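Side-chain contacts in MaoC-like dehydratase (Phytophthora Capsici, PDB 3KH8), which probably interconverts 2-enoyl-CoA and 3-hydroxyacyl-CoA thioesters by adding or removing water, as a hot dog fold hydratase of the MaoC family: residues L60-G65 against P85-C90; N210-T215 against V308-G313; C90-G95 against T165-G170; H125-V130 against G158-T163. All coordinates share one frame; numbering follows the deposited sequence.

How the interactions relate
Three of the four contacts belong to the N-terminal hydratase half. Interaction 1 ends at Cys90, where interaction 3 begins, and interaction 4 falls wholly within the span that interaction 3 brackets. Interactions 1 and 3 have centres about 13 Å apart and touch through packing of Tyr87 on Lys94; interactions 3 and 4 share strand 158-169, with centres about 18 Å apart. Leu86 and Val89 of interaction 1 also pack on Val130 of interaction 4, so the N-terminal contacts interlock. Interaction 2 comes last, in the MaoC-like half, its centre about 31 Å from that of interaction 3. Interactions 2, 3 and 4 all reach one antiparallel sheet, which joins the two halves into a continuous fold.

Interaction 1: L60-G65 against P85-C90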
loop_
_atom_site.group_PDB
_atom_site.type_symbol
_atom_site.label_atom_id
_atom_site.label_comp_id
_atom_site.label_asym_id
_atom_site.label_seq_id
_atom_site.Cartn_x
_atom_site.Cartn_y
_atom_site.Cartn_z
ATOM N N LEU A 60 3.489 -7.634 0.756
ATOM C CA LEU A 60 3.251 -6.880 -0.476
ATOM C C LEU A 60 3.129 -5.381 -0.212
ATOM O O LEU A 60 3.701 -4.572 -0.943
ATOM C CB LEU A 60 1.999 -7.400 -1.202
ATOM C CG LEU A 60 1.972 -8.885 -1.606
ATOM C CD1 LEU A 60 0.644 -9.272 -2.252
ATOM C CD2 LEU A 60 3.116 -9.219 -2.548
ATOM N N MET A 61 2.390 -5.022 0.839
ATOM C CA MET A 61 2.191 -3.620 1.219
ATOM C C MET A 61 3.505 -2.938 1.595
ATOM O O MET A 61 3.714 -1.761 1.289
ATOM C CB MET A 61 1.205 -3.516 2.386
ATOM C CG MET A 61 -0.224 -3.968 2.048
ATOM S SD MET A 61 -1.347 -3.880 3.465
ATOM C CE MET A 61 -1.023 -2.213 4.038
ATOM N N TYR A 62 4.375 -3.682 2.273
ATOM C CA TYR A 62 5.712 -3.200 2.611
ATOM C C TYR A 62 6.578 -3.005 1.366
ATOM O O TYR A 62 7.226 -1.967 1.216
ATOM C CB TYR A 62 6.408 -4.150 3.597
ATOM C CG TYR A 62 7.832 -3.731 3.911
ATOM C CD1 TYR A 62 8.089 -2.611 4.708
ATOM C CD2 TYR A 62 8.921 -4.438 3.394
ATOM C CE1 TYR A 62 9.397 -2.210 4.995
ATOM C CE2 TYR A 62 10.242 -4.041 3.675
ATOM C CZ TYR A 62 10.464 -2.926 4.475
ATOM O OH TYR A 62 11.751 -2.518 4.763
ATOM N N ALA A 63 6.590 -4.005 0.486
ATOM C CA ALA A 63 7.374 -3.938 -0.751
ATOM C C ALA A 63 7.016 -2.702 -1.576
ATOM O O ALA A 63 7.909 -1.965 -2.003
ATOM C CB ALA A 63 7.198 -5.212 -1.575
ATOM N N VAL A 64 5.719 -2.457 -1.777
ATOM C CA VAL A 64 5.290 -1.257 -2.510
ATOM C C VAL A 64 5.583 0.024 -1.710
ATOM O O VAL A 64 5.901 1.062 -2.291
ATOM C CB VAL A 64 3.796 -1.311 -3.014
ATOM C CG1 VAL A 64 3.522 -2.593 -3.801
ATOM C CG2 VAL A 64 2.796 -1.151 -1.881
ATOM N N GLY A 65 5.515 -0.079 -0.382
ATOM C CA GLY A 65 5.826 1.037 0.510
ATOM C C GLY A 65 7.255 1.535 0.361
ATOM O O GLY A 65 7.506 2.733 0.450
ATOM N N PRO A 85 13.937 -8.554 2.823
ATOM C CA PRO A 85 14.727 -8.881 4.018
ATOM C C PRO A 85 14.692 -7.868 5.168
ATOM O O PRO A 85 14.893 -8.255 6.321
ATOM C CB PRO A 85 16.148 -9.021 3.462
ATOM C CG PRO A 85 15.934 -9.509 2.082
ATOM C CD PRO A 85 14.740 -8.721 1.595
ATOM N N LEU A 86 14.437 -6.598 4.868
ATOM C CA LEU A 86 14.375 -5.572 5.909
ATOM C C LEU A 86 13.032 -5.526 6.653
ATOM O O LEU A 86 12.911 -4.832 7.667
ATOM C CB LEU A 86 14.700 -4.185 5.333
ATOM C CG LEU A 86 15.132 -3.115 6.349
ATOM C CD1 LEU A 86 16.549 -3.387 6.861
ATOM C CD2 LEU A 86 15.034 -1.716 5.756
ATOM N N TYR A 87 12.028 -6.257 6.165
ATOM C CA TYR A 87 10.680 -6.166 6.750
ATOM C C TYR A 87 10.586 -6.279 8.289
ATOM O O TYR A 87 9.792 -5.559 8.895
ATOM C CB TYR A 87 9.673 -7.107 6.055
ATOM C CG TYR A 87 8.291 -7.031 6.672
ATOM C CD1 TYR A 87 7.514 -5.882 6.540
ATOM C CD2 TYR A 87 7.773 -8.092 7.413
ATOM C CE1 TYR A 87 6.243 -5.794 7.122
ATOM C CE2 TYR A 87 6.508 -8.014 8.000
ATOM C CZ TYR A 87 5.753 -6.866 7.846
ATOM O OH TYR A 87 4.509 -6.780 8.420
ATOM N N PRO A 88 11.391 -7.158 8.932
ATOM C CA PRO A 88 11.311 -7.244 10.400
ATOM C C PRO A 88 11.354 -5.912 11.176
ATOM O O PRO A 88 10.787 -5.842 12.264
ATOM C CB PRO A 88 12.508 -8.127 10.755
ATOM C CG PRO A 88 12.609 -9.049 9.607
ATOM C CD PRO A 88 12.264 -8.219 8.390
ATOM N N VAL A 89 11.979 -4.866 10.625
ATOM C CA VAL A 89 11.998 -3.547 11.285
ATOM C C VAL A 89 10.604 -2.969 11.542
ATOM O O VAL A 89 10.434 -2.116 12.414
ATOM C CB VAL A 89 12.850 -2.474 10.528
ATOM C CG1 VAL A 89 14.270 -2.958 10.337
ATOM C CG2 VAL A 89 12.214 -2.072 9.187
ATOM N N CYS A 90 9.620 -3.425 10.769
ATOM C CA CYS A 90 8.245 -2.953 10.911
ATOM C C CYS A 90 7.492 -3.642 12.040
ATOM O O CYS A 90 6.531 -3.091 12.565
ATOM C CB CYS A 90 7.478 -3.140 9.596
ATOM S SG CYS A 90 8.060 -2.055 8.294
#
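With chi1 of 177° in Tyr62 and 179° in Tyr87, both rings swing away from their own backbone nitrogens, and the side chains run antiparallel alongside each other. The edge of the Tyr87 ring then meets one face of Tyr62 in a T-shaped (edge-to-face) pair, the planes 63° apart and the centroids 5.2 Å from each other. The touch is off-centre: Tyr87 CD1 stands 3.4 Å from Tyr62 CG, near the root of the phenol. Farther along the ring, Tyr87 CA lies 4.1 Å from the Tyr62 centroid as a CH-pi contact over the face. Cys90 SG approaches obliquely, 3.6 Å from Tyr62 CE1, a sulfur-aromatic contact made possible by the tight 87-90 turn, in which Cys90 N bonds to Tyr87 O at 2.8 Å. At the far end Tyr62 OH rests among aliphatic carbons, 3.4 Å from Leu86 CB and 3.5 Å from Leu86 CD2. Tyr223 and Ser226 also pack on Tyr62, while the neighbouring Met61 meets Met61 of the second subunit. This is buried aromatic packing of a 3-10 turn on helix 56-65, in the helical part of a hot dog protein beside its dimer interface.

Interaction 2: N210-T215 against V308-G313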
loop_
_atom_site.group_PDB
_atom_site.type_symbol
_atom_site.label_atom_id
_atom_site.label_comp_id
_atom_site.label_asym_id
_atom_site.label_seq_id
_atom_site.Cartn_x
_atom_site.Cartn_y
_atom_site.Cartn_z
ATOM N N ASN A 210 26.592 2.266 -8.226
ATOM C CA ASN A 210 25.590 3.272 -7.908
ATOM C C ASN A 210 24.218 2.810 -8.363
ATOM O O ASN A 210 24.095 2.087 -9.352
ATOM C CB ASN A 210 25.925 4.608 -8.578
ATOM C CG ASN A 210 27.203 5.227 -8.047
ATOM O OD1 ASN A 210 27.226 5.797 -6.954
ATOM N ND2 ASN A 210 28.274 5.126 -8.827
ATOM N N ASP A 211 23.194 3.222 -7.627
ATOM C CA ASP A 211 21.810 2.983 -8.006
ATOM C C ASP A 211 21.034 4.215 -7.573
ATOM O O ASP A 211 21.474 4.955 -6.690
ATOM C CB ASP A 211 21.266 1.719 -7.320
ATOM C CG ASP A 211 20.043 1.119 -8.037
ATOM O OD1 ASP A 211 19.521 1.728 -8.997
ATOM O OD2 ASP A 211 19.598 0.023 -7.628
ATOM N N GLU A 212 19.895 4.458 -8.206
ATOM C CA GLU A 212 19.033 5.546 -7.765
ATOM C C GLU A 212 17.568 5.167 -7.848
ATOM O O GLU A 212 17.168 4.351 -8.680
ATOM C CB GLU A 212 19.308 6.844 -8.537
ATOM C CG GLU A 212 18.994 6.788 -10.020
ATOM C CD GLU A 212 18.982 8.164 -10.667
ATOM O OE1 GLU A 212 19.849 9.003 -10.332
ATOM O OE2 GLU A 212 18.100 8.401 -11.518
ATOM N N PHE A 213 16.783 5.757 -6.957
ATOM C CA PHE A 213 15.346 5.568 -6.954
ATOM C C PHE A 213 14.659 6.896 -6.680
ATOM O O PHE A 213 14.914 7.542 -5.663
ATOM C CB PHE A 213 14.917 4.510 -5.927
ATOM C CG PHE A 213 13.425 4.323 -5.846
ATOM C CD1 PHE A 213 12.735 3.680 -6.875
ATOM C CD2 PHE A 213 12.706 4.808 -4.754
ATOM C CE1 PHE A 213 11.351 3.516 -6.811
ATOM C CE2 PHE A 213 11.326 4.652 -4.684
ATOM C CZ PHE A 213 10.649 4.005 -5.715
ATOM N N LYS A 214 13.807 7.298 -7.616
ATOM C CA LYS A 214 12.973 8.481 -7.473
ATOM C C LYS A 214 11.787 8.119 -6.583
ATOM O O LYS A 214 10.915 7.346 -6.990
ATOM C CB LYS A 214 12.511 8.954 -8.863
ATOM C CG LYS A 214 11.414 10.025 -8.900
ATOM C CD LYS A 214 11.883 11.378 -8.409
ATOM C CE LYS A 214 10.837 12.457 -8.696
ATOM N NZ LYS A 214 9.628 12.344 -7.818
ATOM N N THR A 215 11.763 8.653 -5.362
ATOM C CA THR A 215 10.614 8.434 -4.483
ATOM C C THR A 215 9.409 9.254 -4.947
ATOM O O THR A 215 9.562 10.274 -5.620
ATOM C CB THR A 215 10.922 8.745 -2.995
ATOM O OG1 THR A 215 11.103 10.157 -2.814
ATOM C CG2 THR A 215 12.167 7.989 -2.517
ATOM N N VAL A 308 22.055 9.035 -0.571
ATOM C CA VAL A 308 22.189 10.474 -0.759
ATOM C C VAL A 308 20.985 11.008 -1.524
ATOM O O VAL A 308 20.514 10.367 -2.460
ATOM C CB VAL A 308 23.493 10.814 -1.542
ATOM C CG1 VAL A 308 23.696 12.326 -1.651
ATOM C CG2 VAL A 308 24.714 10.162 -0.883
ATOM N N VAL A 309 20.480 12.171 -1.118
ATOM C CA VAL A 309 19.456 12.863 -1.898
ATOM C C VAL A 309 20.135 13.563 -3.070
ATOM O O VAL A 309 20.957 14.472 -2.879
ATOM C CB VAL A 309 18.627 13.859 -1.045
ATOM C CG1 VAL A 309 17.827 14.802 -1.933
ATOM C CG2 VAL A 309 17.691 13.108 -0.110
ATOM N N LYS A 310 19.795 13.112 -4.275
ATOM C CA LYS A 310 20.395 13.610 -5.517
ATOM C C LYS A 310 20.218 15.120 -5.692
ATOM O O LYS A 310 21.158 15.825 -6.075
ATOM C CB LYS A 310 19.802 12.865 -6.719
ATOM C CG LYS A 310 20.453 13.197 -8.056
ATOM C CD LYS A 310 19.886 12.338 -9.167
ATOM C CE LYS A 310 20.599 12.593 -10.477
ATOM N NZ LYS A 310 19.979 11.792 -11.568
ATOM N N GLU A 311 19.020 15.610 -5.388
ATOM C CA GLU A 311 18.661 17.004 -5.651
ATOM C C GLU A 311 19.428 18.005 -4.784
ATOM O O GLU A 311 19.583 19.166 -5.167
ATOM C CB GLU A 311 17.147 17.215 -5.501
ATOM C CG GLU A 311 16.290 16.549 -6.593
ATOM C CD GLU A 311 15.977 15.075 -6.323
ATOM O OE1 GLU A 311 16.441 14.521 -5.300
ATOM O OE2 GLU A 311 15.255 14.467 -7.144
ATOM N N ARG A 312 19.912 17.551 -3.627
ATOM C CA ARG A 312 20.560 18.434 -2.655
ATOM C C ARG A 312 21.984 18.010 -2.304
ATOM O O ARG A 312 22.684 18.717 -1.569
ATOM C CB ARG A 312 19.716 18.529 -1.376
ATOM C CG ARG A 312 18.372 19.228 -1.563
ATOM C CD ARG A 312 17.602 19.373 -0.256
ATOM N NE ARG A 312 17.040 18.104 0.205
ATOM C CZ ARG A 312 17.441 17.442 1.288
ATOM N NH1 ARG A 312 18.418 17.921 2.052
ATOM N NH2 ARG A 312 16.859 16.292 1.613
ATOM N N GLY A 313 22.402 16.854 -2.816
ATOM C CA GLY A 313 23.707 16.274 -2.493
ATOM C C GLY A 313 23.898 15.979 -1.013
ATOM O O GLY A 313 25.027 15.937 -0.526
#
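Glu212 sets OE1 of its carboxylate against the end of Lys310, meeting both the ammonium and the methylenes behind it. The salt bridge is a hydrogen bond from Lys310 NZ to Glu212 OE1 at 3.1 Å, using the syn lone pair of OE1, on the side of the other oxygen. Lys310 CD is 3.5 Å from the same Glu212 OE1, because the two chains pass at a slant and do not merely meet at their ends. Glu212 CG sits between its backbone N and carbonyl carbon (chi1 65°), and the chain beyond it is extended; Lys310 is stretched out along its whole length, so each arm reaches well beyond its own backbone. Lys214 curls forward past the end of its strand, its NZ 3.0 Å from Thr215 O, and also bonds Gly288 O. Glu311 and Arg312 hold the turn after Lys310 to other partners, Thr290 and Glu289 respectively. Between the two bridged segments runs strand 290-297, hydrogen-bonded to both, and Lys310 packs on its Gln292 on the way across. The pair is thus a solvent-facing salt bridge from strand 209-214 to the turn after strand 302-309, at the sheet edge in the C-terminal, MaoC-like hot dog half.

Interaction 3: C90-G95 against T165-G170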
loop_
_atom_site.group_PDB
_atom_site.type_symbol
_atom_site.label_atom_id
_atom_site.label_comp_id
_atom_site.label_asym_id
_atom_site.label_seq_id
_atom_site.Cartn_x
_atom_site.Cartn_y
_atom_site.Cartn_z
ATOM N N CYS A 90 9.620 -3.425 10.769
ATOM C CA CYS A 90 8.245 -2.953 10.911
ATOM C C CYS A 90 7.492 -3.642 12.040
ATOM O O CYS A 90 6.531 -3.091 12.565
ATOM C CB CYS A 90 7.478 -3.140 9.596
ATOM S SG CYS A 90 8.060 -2.055 8.294
ATOM N N LEU A 91 7.932 -4.843 12.407
ATOM C CA LEU A 91 7.189 -5.687 13.357
ATOM C C LEU A 91 7.010 -5.104 14.772
ATOM O O LEU A 91 5.946 -5.294 15.373
ATOM C CB LEU A 91 7.752 -7.114 13.394
ATOM C CG LEU A 91 7.618 -7.936 12.105
ATOM C CD1 LEU A 91 8.461 -9.201 12.175
ATOM C CD2 LEU A 91 6.152 -8.274 11.784
ATOM N N PRO A 92 8.027 -4.388 15.303
ATOM C CA PRO A 92 7.820 -3.704 16.586
ATOM C C PRO A 92 6.758 -2.601 16.543
ATOM O O PRO A 92 6.180 -2.275 17.578
ATOM C CB PRO A 92 9.196 -3.099 16.888
ATOM C CG PRO A 92 10.148 -3.947 16.145
ATOM C CD PRO A 92 9.437 -4.298 14.876
ATOM N N PHE A 93 6.512 -2.027 15.366
ATOM C CA PHE A 93 5.426 -1.061 15.199
ATOM C C PHE A 93 4.081 -1.790 15.085
ATOM O O PHE A 93 3.090 -1.415 15.720
ATOM C CB PHE A 93 5.629 -0.214 13.939
ATOM C CG PHE A 93 6.845 0.673 13.977
ATOM C CD1 PHE A 93 6.749 1.985 14.433
ATOM C CD2 PHE A 93 8.079 0.208 13.528
ATOM C CE1 PHE A 93 7.870 2.817 14.458
ATOM C CE2 PHE A 93 9.211 1.034 13.552
ATOM C CZ PHE A 93 9.103 2.338 14.019
ATOM N N LYS A 94 4.071 -2.831 14.262
ATOM C CA LYS A 94 2.846 -3.523 13.862
ATOM C C LYS A 94 2.253 -4.405 14.963
ATOM O O LYS A 94 1.026 -4.466 15.129
ATOM C CB LYS A 94 3.123 -4.367 12.615
ATOM C CG LYS A 94 1.878 -4.852 11.897
ATOM C CD LYS A 94 2.217 -5.947 10.912
ATOM C CE LYS A 94 0.979 -6.403 10.176
ATOM N NZ LYS A 94 0.162 -7.342 10.994
ATOM N N GLY A 95 3.124 -5.084 15.707
ATOM C CA GLY A 95 2.695 -6.128 16.634
ATOM C C GLY A 95 1.814 -7.128 15.900
ATOM O O GLY A 95 2.201 -7.660 14.859
ATOM N N THR A 165 15.870 -5.763 19.792
ATOM C CA THR A 165 14.698 -6.612 19.619
ATOM C C THR A 165 15.127 -7.924 18.982
ATOM O O THR A 165 15.754 -7.934 17.923
ATOM C CB THR A 165 13.615 -5.928 18.753
ATOM O OG1 THR A 165 13.212 -4.707 19.377
ATOM C CG2 THR A 165 12.393 -6.833 18.593
ATOM N N GLN A 166 14.799 -9.025 19.645
ATOM C CA GLN A 166 15.045 -10.349 19.100
ATOM C C GLN A 166 13.722 -11.007 18.716
ATOM O O GLN A 166 12.812 -11.109 19.540
ATOM C CB GLN A 166 15.804 -11.213 20.111
ATOM C CG GLN A 166 17.269 -10.830 20.285
ATOM C CD GLN A 166 17.959 -11.634 21.370
ATOM O OE1 GLN A 166 17.763 -11.390 22.562
ATOM N NE2 GLN A 166 18.774 -12.599 20.961
ATOM N N PHE A 167 13.617 -11.426 17.456
ATOM C CA PHE A 167 12.456 -12.178 16.989
ATOM C C PHE A 167 12.792 -13.646 16.809
ATOM O O PHE A 167 13.858 -13.997 16.293
ATOM C CB PHE A 167 11.895 -11.605 15.684
ATOM C CG PHE A 167 11.155 -10.314 15.859
ATOM C CD1 PHE A 167 9.944 -10.276 16.554
ATOM C CD2 PHE A 167 11.666 -9.132 15.332
ATOM C CE1 PHE A 167 9.260 -9.084 16.723
ATOM C CE2 PHE A 167 10.984 -7.933 15.491
ATOM C CZ PHE A 167 9.779 -7.908 16.190
ATOM N N GLU A 168 11.864 -14.493 17.240
ATOM C CA GLU A 168 12.019 -15.940 17.178
ATOM C C GLU A 168 10.664 -16.620 16.988
ATOM O O GLU A 168 9.622 -16.050 17.314
ATOM C CB GLU A 168 12.686 -16.453 18.462
ATOM C CG GLU A 168 12.000 -15.983 19.749
ATOM C CD GLU A 168 12.679 -16.473 21.015
ATOM O OE1 GLU A 168 13.913 -16.673 21.014
ATOM O OE2 GLU A 168 11.971 -16.647 22.024
ATOM N N ASP A 169 10.685 -17.831 16.440
ATOM C CA ASP A 169 9.518 -18.714 16.492
ATOM C C ASP A 169 9.887 -20.002 17.226
ATOM O O ASP A 169 10.926 -20.059 17.891
ATOM C CB ASP A 169 8.942 -18.984 15.092
ATOM C CG ASP A 169 9.959 -19.566 14.122
ATOM O OD1 ASP A 169 11.009 -20.091 14.557
ATOM O OD2 ASP A 169 9.696 -19.500 12.902
ATOM N N GLY A 170 9.039 -21.023 17.110
ATOM C CA GLY A 170 9.287 -22.325 17.731
ATOM C C GLY A 170 10.558 -23.016 17.261
ATOM O O GLY A 170 11.080 -23.891 17.951
#
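Leu91, at the head of the short helix 91-94, makes the first touch: its CB lies 3.5 Å from Phe167 CZ. With chi1 at -65° its CG falls beside the backbone N, and this carries CD1 over the centre of the Phe167 ring, 4.3 Å above the plane. Pro92 follows at the ring's edge. Its CD lies near the ring plane, 3.9 Å from Phe167 CZ, and its CG is a similar 4.0 Å from the same Phe167 CZ while reaching on to Thr165 CG2 at 4.4 Å. That methyl covers the opposite face of the ring, Thr165 CG2 standing 3.5 Å above the plane and displaced toward the rim. Phe167 is therefore held between leucine and threonine, with proline against its tip, and rotation of the ring is probably hindered. Beyond Pro92 the helix turns away from the strand: Lys94 sends its buried NZ to the carbonyl oxygens of Thr53 and Ser97. Gly95 ends the helix at a positive phi of 52°, its N still bonded to Leu91 O at 2.8 Å. Tyr50 and Leu177 also pack on both Pro92 and Phe167, extending the apolar cluster across neighbouring strands. This is apolar packing of a helix on the sheet, as in hot dog folds, where a sheet wraps a central helix; in this N-terminal half the short helix 91-94 probably takes part of that place.

Interaction 4: H125-V130 against G158-T163; sequences HGEQSV and GTLMET
Glu127 OE1 receives hydrogen bonds from two waters, and each water gives its other hydrogen to Glu162 OE2. All four bonds measure 2.7 Å, so the two waters bridge the carboxylates, whose nearest oxygens, Glu127 OE1 and Glu162 OE2, are 3.9 Å apart. The carboxylate planes are turned 76° from each other, and the side chains meet at a slant. Like charges this close would probably raise the pKa of either acid, but the waters between them and the salt bridge from Arg194 to Glu162 OE1 should offset much of the repulsion; Ser151 OG also bonds Glu162 OE1. Leu160 comes in roughly perpendicular to Glu127, its CD2 3.9 Å from Glu127 OE1, and so brings a methyl against the carboxylate. Extended beyond a CG that lies beside the backbone N (chi1 -65°), the Glu127 chain carries its acid across to strand 158-169. At its root is a classic beta bulge, where Gly126 and Glu127 both face Gly180. That glycine belongs to strand 172-184, which runs between strands 123-132 and 158-169 and pairs antiparallel with each; strand 274-281 flanks 123-132 on its other edge, where Arg280 packs on Glu127.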
loop_
_atom_site.group_PDB
_atom_site.type_symbol
_atom_site.label_atom_id
_atom_site.label_comp_id
_atom_site.label_asym_id
_atom_site.label_seq_id
_atom_site.Cartn_x
_atom_site.Cartn_y
_atom_site.Cartn_z
ATOM N N HIS A 125 15.549 9.070 15.877
ATOM C CA HIS A 125 16.017 7.754 15.469
ATOM C C HIS A 125 17.334 7.920 14.717
ATOM O O HIS A 125 17.358 8.325 13.553
ATOM C CB HIS A 125 14.959 7.041 14.620
ATOM C CG HIS A 125 15.266 5.598 14.353
ATOM N ND1 HIS A 125 14.728 4.911 13.286
ATOM C CD2 HIS A 125 16.060 4.717 15.006
ATOM C CE1 HIS A 125 15.168 3.666 13.300
ATOM N NE2 HIS A 125 15.981 3.523 14.332
ATOM N N GLY A 126 18.428 7.617 15.409
ATOM C CA GLY A 126 19.766 7.896 14.906
ATOM C C GLY A 126 20.442 6.749 14.187
ATOM O O GLY A 126 21.203 6.975 13.249
ATOM N N GLU A 127 20.168 5.521 14.634
ATOM C CA GLU A 127 20.858 4.332 14.137
ATOM C C GLU A 127 19.919 3.132 14.024
ATOM O O GLU A 127 18.971 3.000 14.802
ATOM C CB GLU A 127 22.031 3.969 15.058
ATOM C CG GLU A 127 23.160 5.000 15.091
ATOM C CD GLU A 127 24.305 4.629 16.022
ATOM O OE1 GLU A 127 24.285 3.531 16.618
ATOM O OE2 GLU A 127 25.239 5.450 16.156
ATOM N N GLN A 128 20.196 2.259 13.059
ATOM C CA GLN A 128 19.464 1.003 12.924
ATOM C C GLN A 128 20.369 -0.132 12.463
ATOM O O GLN A 128 21.147 0.021 11.521
ATOM C CB GLN A 128 18.280 1.148 11.958
ATOM C CG GLN A 128 17.363 -0.083 11.908
ATOM C CD GLN A 128 16.640 -0.316 13.224
ATOM O OE1 GLN A 128 16.039 0.601 13.778
ATOM N NE2 GLN A 128 16.709 -1.540 13.733
ATOM N N SER A 129 20.248 -1.269 13.137
ATOM C CA SER A 129 20.936 -2.486 12.747
ATOM C C SER A 129 19.919 -3.611 12.595
ATOM O O SER A 129 19.001 -3.740 13.411
ATOM C CB SER A 129 21.985 -2.866 13.791
ATOM O OG SER A 129 22.585 -4.103 13.463
ATOM N N VAL A 130 20.085 -4.406 11.540
ATOM C CA VAL A 130 19.242 -5.570 11.284
ATOM C C VAL A 130 20.123 -6.768 10.956
ATOM O O VAL A 130 20.919 -6.723 10.016
ATOM C CB VAL A 130 18.237 -5.320 10.127
ATOM C CG1 VAL A 130 17.386 -6.558 9.869
ATOM C CG2 VAL A 130 17.340 -4.133 10.443
ATOM N N GLY A 158 25.128 14.518 23.566
ATOM C CA GLY A 158 23.827 13.911 23.854
ATOM C C GLY A 158 23.898 12.489 24.383
ATOM O O GLY A 158 24.951 12.033 24.836
ATOM N N THR A 159 22.764 11.790 24.317
ATOM C CA THR A 159 22.640 10.413 24.801
ATOM C C THR A 159 22.271 9.453 23.669
ATOM O O THR A 159 21.344 9.720 22.909
ATOM C CB THR A 159 21.568 10.316 25.923
ATOM O OG1 THR A 159 22.108 10.823 27.148
ATOM C CG2 THR A 159 21.112 8.869 26.149
ATOM N N LEU A 160 22.998 8.343 23.558
ATOM C CA LEU A 160 22.590 7.265 22.654
ATOM C C LEU A 160 22.001 6.089 23.430
ATOM O O LEU A 160 22.717 5.383 24.150
ATOM C CB LEU A 160 23.744 6.796 21.761
ATOM C CG LEU A 160 23.402 5.654 20.787
ATOM C CD1 LEU A 160 22.532 6.137 19.628
ATOM C CD2 LEU A 160 24.659 4.973 20.265
ATOM N N MET A 161 20.692 5.896 23.283
ATOM C CA MET A 161 20.012 4.735 23.846
ATOM C C MET A 161 19.825 3.670 22.767
ATOM O O MET A 161 19.219 3.929 21.726
ATOM C CB MET A 161 18.659 5.129 24.447
ATOM C CG MET A 161 17.978 4.001 25.217
ATOM S SD MET A 161 16.447 4.485 26.042
ATOM C CE MET A 161 15.306 4.589 24.663
ATOM N N GLU A 162 20.352 2.477 23.021
ATOM C CA GLU A 162 20.199 1.360 22.095
ATOM C C GLU A 162 19.172 0.364 22.617
ATOM O O GLU A 162 19.301 -0.137 23.734
ATOM C CB GLU A 162 21.533 0.660 21.844
ATOM C CG GLU A 162 22.559 1.496 21.086
ATOM C CD GLU A 162 23.758 0.677 20.637
ATOM O OE1 GLU A 162 24.300 -0.098 21.455
ATOM O OE2 GLU A 162 24.162 0.810 19.463
ATOM N N THR A 163 18.154 0.097 21.800
ATOM C CA THR A 163 17.102 -0.867 22.129
ATOM C C THR A 163 17.174 -2.061 21.180
ATOM O O THR A 163 17.037 -1.917 19.958
ATOM C CB THR A 163 15.692 -0.224 22.075
ATOM O OG1 THR A 163 15.620 0.854 23.014
ATOM C CG2 THR A 163 14.601 -1.246 22.403
HETATM O O HOH W 1 22.486 1.798 17.631
HETATM O O HOH W 2 25.995 2.440 18.327
#